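Long-range contact in adhesin (Streptococcus sanguinis SK1 = NCTC 7863, PDB 6VT2), which binds sialoglycans through tandem Siglec-like modules, probably attaching the bacterium to sialylated host glycoproteins: residues D375-V380 and R392-A397. Sequence-based numbering, arbitrary orientation.
Sequences DGSVTV and RDTITA. With CA (calcium ion), chain G.
Val-378 and Val-380 pair with Ile-395 and Asp-393 across a beta hairpin, the second and third strands of a small antiparallel sheet in the atypical Rib domain. Two backbone bonds join each pair; Ile-395 N reaches Val-378 O at 2.7 Å, nearly straight at 167°. The tight side is the face carrying Val-378, Val-380 and Ile-395, which Asp-393 continues toward the calcium. With CG1 beside its backbone N (chi1 -54°) and the chain extended beyond, Ile-395 runs its CD1 obliquely across to CG2 of Val-380, 4.1 Å away, while helix 346-360 covers Val-378 and Ile-395 through Val-356. The other face is looser and wetter: a water joins the OG1 atoms of Thr-379 and Thr-394, the former also bonded to the Asn-373 amide. CG2 of Thr-379 touches CD of Arg-392, whose guanidinium extends to a salt bridge with Asp-385. At the open end of the hairpin, Asp-375 OD1 accepts from Ser-377 N, closing an Asx turn, and also from Ser-377 OG on its syn lone pair. Beside the loop joining the strands, Asp-393 grips a calcium ion completed by Thr-324, Tyr-327 and waters; OD2, also hydrogen-bonded to the Tyr-382 hydroxyl, lies 2.4 Å from the calcium and OD1 2.5 Å.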
loop_
_atom_site.group_PDB
_atom_site.type_symbol
_atom_site.label_atom_id
_atom_site.label_comp_id
_atom_site.label_asym_id
_atom_site.label_seq_id
_atom_site.Cartn_x
_atom_site.Cartn_y
_atom_site.Cartn_z
ATOM N N ASP A 375 -55.893 -23.705 -20.510
ATOM C CA ASP A 375 -56.452 -23.514 -19.179
ATOM C C ASP A 375 -56.053 -22.186 -18.541
ATOM O O ASP A 375 -56.419 -21.909 -17.384
ATOM C CB ASP A 375 -56.073 -24.677 -18.264
ATOM C CG ASP A 375 -54.557 -24.757 -17.958
ATOM O OD1 ASP A 375 -53.789 -23.907 -18.421
ATOM O OD2 ASP A 375 -54.144 -25.695 -17.268
ATOM N N GLY A 376 -55.330 -21.358 -19.264
ATOM C CA GLY A 376 -54.988 -20.051 -18.773
ATOM C C GLY A 376 -53.705 -20.011 -17.944
ATOM O O GLY A 376 -53.284 -18.913 -17.566
ATOM N N SER A 377 -53.138 -21.152 -17.590
ATOM C CA SER A 377 -51.780 -21.151 -17.075
ATOM C C SER A 377 -50.866 -20.598 -18.145
ATOM O O SER A 377 -51.197 -20.584 -19.328
ATOM C CB SER A 377 -51.373 -22.544 -16.686
ATOM O OG SER A 377 -51.252 -23.369 -17.803
ATOM N N VAL A 378 -49.744 -20.028 -17.692
ATOM C CA VAL A 378 -48.836 -19.341 -18.571
ATOM C C VAL A 378 -47.490 -20.017 -18.460
ATOM O O VAL A 378 -46.949 -20.168 -17.362
ATOM C CB VAL A 378 -48.728 -17.855 -18.242
ATOM C CG1 VAL A 378 -47.722 -17.213 -19.254
ATOM C CG2 VAL A 378 -50.035 -17.200 -18.349
ATOM N N THR A 379 -46.981 -20.473 -19.588
ATOM C CA THR A 379 -45.611 -20.956 -19.665
ATOM C C THR A 379 -44.713 -19.791 -20.024
ATOM O O THR A 379 -44.944 -19.124 -21.022
ATOM C CB THR A 379 -45.467 -22.031 -20.721
ATOM O OG1 THR A 379 -46.410 -23.052 -20.426
ATOM C CG2 THR A 379 -44.057 -22.631 -20.676
ATOM N N VAL A 380 -43.696 -19.567 -19.206
ATOM C CA VAL A 380 -42.712 -18.538 -19.421
ATOM C C VAL A 380 -41.475 -19.250 -19.944
ATOM O O VAL A 380 -40.926 -20.132 -19.276
ATOM C CB VAL A 380 -42.410 -17.814 -18.115
ATOM C CG1 VAL A 380 -41.382 -16.763 -18.288
ATOM C CG2 VAL A 380 -43.677 -17.213 -17.510
ATOM N N ARG A 392 -37.663 -22.591 -18.177
ATOM C CA ARG A 392 -39.066 -22.198 -18.211
ATOM C C ARG A 392 -39.561 -21.990 -16.797
ATOM O O ARG A 392 -38.949 -22.456 -15.823
ATOM C CB ARG A 392 -39.918 -23.267 -18.906
ATOM C CG ARG A 392 -39.544 -23.480 -20.327
ATOM C CD ARG A 392 -40.477 -24.525 -21.005
ATOM N NE ARG A 392 -39.961 -24.702 -22.322
ATOM C CZ ARG A 392 -40.670 -24.933 -23.405
ATOM N NH1 ARG A 392 -42.001 -25.076 -23.307
ATOM N NH2 ARG A 392 -40.071 -25.000 -24.559
ATOM N N ASP A 393 -40.698 -21.286 -16.695
ATOM C CA ASP A 393 -41.443 -21.173 -15.460
ATOM C C ASP A 393 -42.892 -21.339 -15.859
ATOM O O ASP A 393 -43.239 -21.207 -17.033
ATOM C CB ASP A 393 -41.211 -19.858 -14.742
ATOM C CG ASP A 393 -39.929 -19.835 -13.918
ATOM O OD1 ASP A 393 -39.686 -20.814 -13.209
ATOM O OD2 ASP A 393 -39.215 -18.834 -13.917
ATOM N N THR A 394 -43.722 -21.674 -14.886
ATOM C CA THR A 394 -45.158 -21.788 -15.093
ATOM C C THR A 394 -45.850 -20.845 -14.134
ATOM O O THR A 394 -45.523 -20.808 -12.940
ATOM C CB THR A 394 -45.635 -23.206 -14.859
ATOM O OG1 THR A 394 -45.020 -24.088 -15.795
ATOM C CG2 THR A 394 -47.211 -23.241 -15.052
ATOM N N ILE A 395 -46.764 -20.046 -14.634
ATOM C CA ILE A 395 -47.674 -19.294 -13.740
ATOM C C ILE A 395 -48.994 -20.072 -13.779
ATOM O O ILE A 395 -49.536 -20.209 -14.827
ATOM C CB ILE A 395 -47.854 -17.877 -14.221
ATOM C CG1 ILE A 395 -46.508 -17.180 -14.404
ATOM C CG2 ILE A 395 -48.795 -17.099 -13.350
ATOM C CD1 ILE A 395 -46.617 -15.861 -15.037
ATOM N N THR A 396 -49.472 -20.519 -12.642
ATOM C CA THR A 396 -50.666 -21.375 -12.610
ATOM C C THR A 396 -51.929 -20.573 -12.899
ATOM O O THR A 396 -51.945 -19.430 -12.681
ATOM C CB THR A 396 -50.710 -22.136 -11.289
ATOM O OG1 THR A 396 -50.686 -21.161 -10.262
ATOM C CG2 THR A 396 -49.544 -23.068 -11.154
ATOM N N ALA A 397 -52.950 -21.272 -13.360
ATOM C CA ALA A 397 -54.238 -20.699 -13.773
ATOM C C ALA A 397 -54.955 -20.075 -12.573
ATOM O O ALA A 397 -55.547 -19.090 -12.763
ATOM C CB ALA A 397 -55.063 -21.746 -14.450
HETATM CA CA CA G . -37.648 -19.671 -12.265
HETATM O O HOH W 1 -45.788 -24.682 -18.298
HETATM O O HOH W 2 -36.812 -19.197 -9.964
HETATM O O HOH W 3 -37.355 -21.890 -11.360
HETATM O O HOH W 4 -39.348 -19.263 -10.697
#